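Long-range contacts in ethylbenzene dehydrogenase alpha-subunit (Aromatoleum aromaticum, PDB 2IVF), which belongs to the molybdopterin oxidoreductase family and holds a molybdenum atom, an iron/sulfur cluster and the ligands MGD and MD1: residues 143-148 and 681-686; 633-638 and 648-653. All blocks are in the same frame, centred on the assembly; numbering follows the deposited sequence.

Contact 1: 143-148 and 681-686; sequences VKYPLK and PGECRE
The carboxylate of Glu-683 sits at the edge of the Tyr-145 ring, with Glu-683 CD near the ring plane and 3.7 Å from Tyr-145 CD1. The two side chains cross at about a right angle, and the planes of ring and carboxylate stand 75° apart. Extended beyond CG, the acid also brings Glu-683 OE1 to 3.5 Å from Pro-146 CD, while OE2 forms a salt bridge with Arg-160 of strand 158-160, a residue that Tyr-145 touches as well. Tyr-145 CG stands anti to the carbonyl carbon (chi1 -60°), and from there the ring reaches the facing backbone, where Tyr-145 OH comes to 3.6 Å from Gly-682 CA, which lies obliquely to the ring. That backbone is a beta turn close to type II', with positive phi at Gly-682, closed by Cys-684 N to Pro-681 O at 3.0 Å. The turn docks on the loop leading into strand 147-149, an antiparallel neighbour of strand 648-651 in the mixed sheet of this molybdopterin oxidoreductase. One straight hydrogen bond joins the backbones, from Glu-683 N to Lys-144 O (2.7 Å, 162° at the hydrogen). Lys-144 meets Pro-681 through its aliphatic part, the two crossing steeply with Lys-144 CD 4.0 Å from Pro-681 CB. Deeper in, Cys-684 SG rests 3.6 Å from Val-143 O, and Val-143 itself packs on Tyr-104 of the beta-subunit.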
loop_
_atom_site.group_PDB
_atom_site.type_symbol
_atom_site.label_atom_id
_atom_site.label_comp_id
_atom_site.label_asym_id
_atom_site.label_seq_id
_atom_site.Cartn_x
_atom_site.Cartn_y
_atom_site.Cartn_z
ATOM N N VAL A 143 -9.355 -18.404 6.020
ATOM C CA VAL A 143 -9.683 -19.565 6.797
ATOM C C VAL A 143 -11.023 -19.302 7.509
ATOM O O VAL A 143 -11.218 -18.266 8.155
ATOM C CB VAL A 143 -8.528 -19.935 7.688
ATOM C CG1 VAL A 143 -7.338 -20.237 6.801
ATOM C CG2 VAL A 143 -8.145 -18.813 8.616
ATOM N N LYS A 144 -11.959 -20.211 7.279
ATOM C CA LYS A 144 -13.341 -20.057 7.698
ATOM C C LYS A 144 -13.783 -21.133 8.678
ATOM O O LYS A 144 -14.860 -21.013 9.287
ATOM C CB LYS A 144 -14.261 -20.044 6.450
ATOM C CG LYS A 144 -14.182 -18.741 5.644
ATOM C CD LYS A 144 -15.113 -18.690 4.375
ATOM C CE LYS A 144 -15.190 -19.978 3.591
ATOM N NZ LYS A 144 -16.068 -19.859 2.365
ATOM N N TYR A 145 -12.964 -22.167 8.852
ATOM C CA TYR A 145 -13.274 -23.247 9.758
ATOM C C TYR A 145 -12.046 -23.631 10.516
ATOM O O TYR A 145 -10.925 -23.501 9.988
ATOM C CB TYR A 145 -13.810 -24.488 9.026
ATOM C CG TYR A 145 -15.060 -24.192 8.275
ATOM C CD1 TYR A 145 -16.283 -24.222 8.904
ATOM C CD2 TYR A 145 -15.021 -23.820 6.946
ATOM C CE1 TYR A 145 -17.435 -23.886 8.242
ATOM C CE2 TYR A 145 -16.186 -23.476 6.265
ATOM C CZ TYR A 145 -17.378 -23.525 6.922
ATOM O OH TYR A 145 -18.546 -23.228 6.279
ATOM N N PRO A 146 -12.235 -24.108 11.734
ATOM C CA PRO A 146 -11.050 -24.544 12.460
ATOM C C PRO A 146 -10.396 -25.675 11.731
ATOM O O PRO A 146 -11.086 -26.589 11.273
ATOM C CB PRO A 146 -11.592 -25.015 13.793
ATOM C CG PRO A 146 -12.904 -24.347 13.949
ATOM C CD PRO A 146 -13.458 -24.237 12.555
ATOM N N LEU A 147 -9.082 -25.590 11.602
ATOM C CA LEU A 147 -8.296 -26.598 10.906
ATOM C C LEU A 147 -7.338 -27.229 11.866
ATOM O O LEU A 147 -6.724 -26.525 12.691
ATOM C CB LEU A 147 -7.494 -25.909 9.810
ATOM C CG LEU A 147 -8.359 -25.265 8.735
ATOM C CD1 LEU A 147 -7.442 -24.434 7.754
ATOM C CD2 LEU A 147 -9.182 -26.332 8.038
ATOM N N LYS A 148 -7.149 -28.526 11.693
ATOM C CA LYS A 148 -6.185 -29.279 12.442
ATOM C C LYS A 148 -5.179 -29.941 11.491
ATOM O O LYS A 148 -5.547 -30.550 10.496
ATOM C CB LYS A 148 -6.899 -30.322 13.288
ATOM C CG LYS A 148 -5.953 -31.267 14.054
ATOM C CD LYS A 148 -6.740 -31.900 15.177
ATOM C CE LYS A 148 -5.979 -32.879 15.979
ATOM N NZ LYS A 148 -6.745 -33.038 17.267
ATOM N N PRO A 681 -18.224 -15.216 8.056
ATOM C CA PRO A 681 -18.609 -16.422 7.325
ATOM C C PRO A 681 -18.179 -17.681 8.038
ATOM O O PRO A 681 -17.316 -17.630 8.914
ATOM C CB PRO A 681 -17.815 -16.320 6.037
ATOM C CG PRO A 681 -16.550 -15.574 6.419
ATOM C CD PRO A 681 -16.930 -14.682 7.591
ATOM N N GLY A 682 -18.741 -18.807 7.603
ATOM C CA GLY A 682 -18.329 -20.130 8.073
ATOM C C GLY A 682 -18.425 -20.159 9.587
ATOM O O GLY A 682 -19.457 -19.823 10.142
ATOM N N GLU A 683 -17.343 -20.525 10.253
ATOM C CA GLU A 683 -17.345 -20.535 11.715
ATOM C C GLU A 683 -16.327 -19.556 12.277
ATOM O O GLU A 683 -15.733 -19.782 13.353
ATOM C CB GLU A 683 -17.118 -21.957 12.243
ATOM C CG GLU A 683 -18.240 -22.904 11.821
ATOM C CD GLU A 683 -17.936 -24.351 12.171
ATOM O OE1 GLU A 683 -16.913 -24.615 12.826
ATOM O OE2 GLU A 683 -18.728 -25.228 11.781
ATOM N N CYS A 684 -16.126 -18.470 11.532
ATOM C CA CYS A 684 -15.285 -17.374 11.977
ATOM C C CYS A 684 -15.801 -16.759 13.265
ATOM O O CYS A 684 -16.962 -16.434 13.377
ATOM C CB CYS A 684 -15.215 -16.299 10.901
ATOM S SG CYS A 684 -14.225 -16.819 9.497
ATOM N N ARG A 685 -14.919 -16.589 14.239
ATOM C CA ARG A 685 -15.286 -15.988 15.520
ATOM C C ARG A 685 -14.495 -14.700 15.764
ATOM O O ARG A 685 -13.421 -14.499 15.193
ATOM C CB ARG A 685 -14.964 -16.942 16.651
ATOM C CG ARG A 685 -15.899 -18.115 16.774
ATOM C CD ARG A 685 -15.632 -18.864 18.017
ATOM N NE ARG A 685 -16.403 -20.104 18.053
ATOM C CZ ARG A 685 -17.398 -20.345 18.888
ATOM N NH1 ARG A 685 -17.791 -19.436 19.776
ATOM N NH2 ARG A 685 -18.021 -21.503 18.818
ATOM N N GLU A 686 -15.047 -13.815 16.591
ATOM C CA GLU A 686 -14.277 -12.679 17.076
ATOM C C GLU A 686 -13.202 -13.227 17.977
ATOM O O GLU A 686 -13.408 -14.220 18.669
ATOM C CB GLU A 686 -15.145 -11.693 17.860
ATOM C CG GLU A 686 -16.333 -11.201 17.062
ATOM C CD GLU A 686 -17.351 -10.401 17.803
ATOM O OE1 GLU A 686 -17.592 -10.617 19.039
ATOM O OE2 GLU A 686 -17.997 -9.584 17.069
#

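Contact 2: 633-638 and 648-653; sequences FALETR and IVLPCA. With MD1 (phosphoric acid 4-(2-amino-4-oxo-3,4,5,6,-tetrahydro-pteridin-6-yl)-2-hydroxy-3,4-dimercapto-but-3-en-yl ester guanylate ester), chain N.
Leu-635 (chi1 -83°) and Leu-650 (chi1 -63°) both turn CG beside the backbone N, and from registered positions on parallel strands the branches lie side by side and point the same way, with Leu-635 CD1 4.0 Å from Leu-650 CD1. Cys-652 continues this apolar row, its SG against Leu-635 CB. On the other face Ala-634 packs on Val-649, and Glu-636 sets its CB against Val-649 CG1. Bent at chi2 (-67°), Glu-636 swings its carboxylate to the ribose of MD1, taking one hydroxyl on each oxygen: MD1 O2' donates to Glu-636 OE1 at 2.8 Å and MD1 O3' to Glu-636 OE2 at 2.6 Å. Arg-638 lays the edge of its guanidinium along the same diol, NE bonding O2' and NH2 bonding O3' (Arg-638 NH2 to MD1 O3' 2.7 Å). Arg-638 N also bonds Glu-636 OE1, meeting it from above the carboxylate plane, and this should help fix the acid. The guanine amine MD1 N2 donates to Leu-635 O at 2.8 Å. An acid ending a parallel strand and holding a ribose diol recalls Rossmann-like nucleotide sites. Three backbone hydrogen bonds join the strands, starting with Ala-634 N to Ile-648 O (2.9 Å); a fourth, Cys-652 N to Glu-636 O, continues the pairing just past the strand end. Strand 602-606 flanks 631-636, strand 147-149 flanks 648-651, and helices 163-181 and 687-704 cover the face bearing Phe-633, Leu-635 and Leu-650.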
loop_
_atom_site.group_PDB
_atom_site.type_symbol
_atom_site.label_atom_id
_atom_site.label_comp_id
_atom_site.label_asym_id
_atom_site.label_seq_id
_atom_site.Cartn_x
_atom_site.Cartn_y
_atom_site.Cartn_z
ATOM N N PHE A 633 -0.697 -22.678 17.793
ATOM C CA PHE A 633 -2.039 -22.390 17.315
ATOM C C PHE A 633 -2.142 -20.952 16.880
ATOM O O PHE A 633 -1.466 -20.059 17.415
ATOM C CB PHE A 633 -3.110 -22.773 18.334
ATOM C CG PHE A 633 -3.123 -21.911 19.596
ATOM C CD1 PHE A 633 -2.205 -22.124 20.604
ATOM C CD2 PHE A 633 -4.065 -20.902 19.767
ATOM C CE1 PHE A 633 -2.252 -21.379 21.785
ATOM C CE2 PHE A 633 -4.070 -20.128 20.933
ATOM C CZ PHE A 633 -3.172 -20.374 21.929
ATOM N N ALA A 634 -2.969 -20.744 15.870
ATOM C CA ALA A 634 -3.111 -19.461 15.251
ATOM C C ALA A 634 -4.557 -19.030 15.317
ATOM O O ALA A 634 -5.470 -19.846 15.091
ATOM C CB ALA A 634 -2.672 -19.515 13.830
ATOM N N LEU A 635 -4.738 -17.743 15.608
ATOM C CA LEU A 635 -6.012 -17.077 15.486
ATOM C C LEU A 635 -5.891 -16.191 14.277
ATOM O O LEU A 635 -5.306 -15.104 14.355
ATOM C CB LEU A 635 -6.335 -16.248 16.706
ATOM C CG LEU A 635 -6.934 -17.007 17.871
ATOM C CD1 LEU A 635 -5.855 -17.797 18.522
ATOM C CD2 LEU A 635 -7.600 -16.021 18.872
ATOM N N GLU A 636 -6.420 -16.686 13.162
ATOM C CA GLU A 636 -6.214 -16.058 11.875
ATOM C C GLU A 636 -7.465 -15.877 11.062
ATOM O O GLU A 636 -8.440 -16.640 11.147
ATOM C CB GLU A 636 -5.202 -16.897 11.067
ATOM C CG GLU A 636 -3.774 -16.393 11.080
ATOM C CD GLU A 636 -3.521 -15.088 10.390
ATOM O OE1 GLU A 636 -4.451 -14.444 9.809
ATOM O OE2 GLU A 636 -2.332 -14.693 10.426
ATOM N N THR A 637 -7.424 -14.857 10.230
ATOM C CA THR A 637 -8.388 -14.671 9.176
ATOM C C THR A 637 -7.870 -15.249 7.880
ATOM O O THR A 637 -8.639 -15.521 6.955
ATOM C CB THR A 637 -8.630 -13.182 8.931
ATOM O OG1 THR A 637 -7.369 -12.548 8.730
ATOM C CG2 THR A 637 -9.332 -12.562 10.139
ATOM N N ARG A 638 -6.561 -15.451 7.824
ATOM C CA ARG A 638 -5.875 -15.665 6.588
ATOM C C ARG A 638 -4.818 -16.779 6.779
ATOM O O ARG A 638 -4.268 -16.964 7.877
ATOM C CB ARG A 638 -5.253 -14.313 6.213
ATOM C CG ARG A 638 -4.459 -14.204 4.957
ATOM C CD ARG A 638 -3.703 -12.852 4.923
ATOM N NE ARG A 638 -2.529 -12.966 5.771
ATOM C CZ ARG A 638 -1.339 -13.395 5.359
ATOM N NH1 ARG A 638 -1.117 -13.739 4.089
ATOM N NH2 ARG A 638 -0.382 -13.516 6.233
ATOM N N ILE A 648 -2.980 -26.031 14.923
ATOM C CA ILE A 648 -4.390 -25.692 14.973
ATOM C C ILE A 648 -4.526 -24.271 14.439
ATOM O O ILE A 648 -3.789 -23.368 14.850
ATOM C CB ILE A 648 -4.934 -25.734 16.444
ATOM C CG1 ILE A 648 -4.901 -27.132 17.038
ATOM C CG2 ILE A 648 -6.368 -25.169 16.503
ATOM C CD1 ILE A 648 -5.798 -28.160 16.359
ATOM N N VAL A 649 -5.454 -24.057 13.514
ATOM C CA VAL A 649 -5.757 -22.719 13.052
ATOM C C VAL A 649 -7.227 -22.465 13.356
ATOM O O VAL A 649 -8.103 -23.273 12.968
ATOM C CB VAL A 649 -5.455 -22.565 11.555
ATOM C CG1 VAL A 649 -5.819 -21.151 11.070
ATOM C CG2 VAL A 649 -3.966 -22.895 11.270
ATOM N N LEU A 650 -7.489 -21.345 14.053
ATOM C CA LEU A 650 -8.830 -20.976 14.499
ATOM C C LEU A 650 -9.310 -19.815 13.644
ATOM O O LEU A 650 -8.616 -18.780 13.575
ATOM C CB LEU A 650 -8.769 -20.506 15.929
ATOM C CG LEU A 650 -8.312 -21.543 16.941
ATOM C CD1 LEU A 650 -8.301 -20.907 18.298
ATOM C CD2 LEU A 650 -9.199 -22.784 16.897
ATOM N N PRO A 651 -10.445 -19.965 12.962
ATOM C CA PRO A 651 -10.829 -18.886 12.022
ATOM C C PRO A 651 -11.456 -17.665 12.695
ATOM O O PRO A 651 -12.323 -17.824 13.517
ATOM C CB PRO A 651 -11.879 -19.545 11.138
ATOM C CG PRO A 651 -12.557 -20.532 12.035
ATOM C CD PRO A 651 -11.402 -21.067 12.939
ATOM N N CYS A 652 -11.063 -16.459 12.269
ATOM C CA CYS A 652 -11.526 -15.236 12.874
ATOM C C CYS A 652 -12.271 -14.314 11.924
ATOM O O CYS A 652 -12.128 -14.340 10.691
ATOM C CB CYS A 652 -10.355 -14.472 13.496
ATOM S SG CYS A 652 -9.602 -15.430 14.793
ATOM N N ALA A 653 -13.107 -13.510 12.555
ATOM C CA ALA A 653 -13.879 -12.510 11.879
ATOM C C ALA A 653 -12.899 -11.426 11.422
ATOM O O ALA A 653 -11.918 -11.150 12.104
ATOM C CB ALA A 653 -14.939 -11.964 12.845
HETATM P PB MD1 N . 3.226 -8.922 11.502
HETATM O O3B MD1 N . 2.454 -8.839 10.124
HETATM O O1B MD1 N . 2.383 -8.237 12.515
HETATM O O2B MD1 N . 3.838 -10.249 11.738
HETATM O O3A MD1 N . 4.459 -7.967 11.213
HETATM C C10 MD1 N . 4.432 -6.548 11.481
HETATM C C11 MD1 N . 5.735 -6.038 10.888
HETATM O O11 MD1 N . 5.461 -5.980 9.446
HETATM C C12 MD1 N . 6.021 -4.643 11.374
HETATM S S12 MD1 N . 4.812 -3.674 12.100
HETATM C C13 MD1 N . 7.251 -4.064 11.191
HETATM S S13 MD1 N . 7.587 -2.483 11.676
HETATM C C14 MD1 N . 8.390 -4.786 10.579
HETATM N N15 MD1 N . 8.960 -4.271 9.381
HETATM C C16 MD1 N . 9.928 -4.961 8.698
HETATM C C15 MD1 N . 10.512 -4.330 7.615
HETATM O O14 MD1 N . 10.179 -3.164 7.272
HETATM N N17 MD1 N . 11.403 -5.089 6.927
HETATM C C17 MD1 N . 11.752 -6.376 7.340
HETATM N N16 MD1 N . 12.654 -7.012 6.606
HETATM N N18 MD1 N . 11.197 -6.936 8.427
HETATM C C20 MD1 N . 10.306 -6.243 9.102
HETATM N N8 MD1 N . 9.780 -6.784 10.232
HETATM C C7 MD1 N . 8.745 -6.183 11.028
HETATM P PA MD1 N . 1.745 -9.943 9.191
HETATM O O1A MD1 N . 0.736 -9.181 8.394
HETATM O O2A MD1 N . 2.806 -10.651 8.440
HETATM O "O5'" MD1 N . 1.030 -10.963 10.161
HETATM C "C5'" MD1 N . -0.127 -10.485 10.838
HETATM C "C4'" MD1 N . -1.231 -11.446 10.671
HETATM O "O4'" MD1 N . -2.348 -10.775 11.240
HETATM C "C1'" MD1 N . -3.471 -11.286 10.521
HETATM N N9 MD1 N . -4.686 -10.466 10.631
HETATM C C4 MD1 N . -5.723 -10.807 11.382
HETATM N N3 MD1 N . -5.891 -11.885 12.184
HETATM C C2 MD1 N . -7.021 -12.035 12.875
HETATM N N2 MD1 N . -7.194 -13.106 13.695
HETATM N N1 MD1 N . -8.030 -11.112 12.681
HETATM C C6 MD1 N . -7.926 -9.998 11.883
HETATM O O6 MD1 N . -8.861 -9.199 11.837
HETATM C C5 MD1 N . -6.711 -9.825 11.202
HETATM N N7 MD1 N . -6.238 -8.929 10.343
HETATM C C8 MD1 N . -5.005 -9.325 10.014
HETATM C "C2'" MD1 N . -3.014 -11.321 9.066
HETATM O "O2'" MD1 N . -3.745 -12.268 8.249
HETATM C "C3'" MD1 N . -1.513 -11.627 9.174
HETATM O "O3'" MD1 N . -1.204 -12.989 8.776
#

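In the fold
From the N terminus the chain first lays down 143-148, running into strand 147-149, and returns more than 500 residues later with 681-686, so contact 1 closes a very long loop. Contact 2 is nested inside that loop and closes a short one, 633-638 to 648-653, with no helix or strand in the nine residues between. Their centres lie 7 Å apart. Leu-147 N probably bonds Val-649 O, joining both contacts in one mixed sheet, and Arg-685 O probably accepts from Ala-653 N. The turn before helix 687-704 is thereby tied to the sheet's MD1-binding end, where Glu-687 of that helix also bonds MD1.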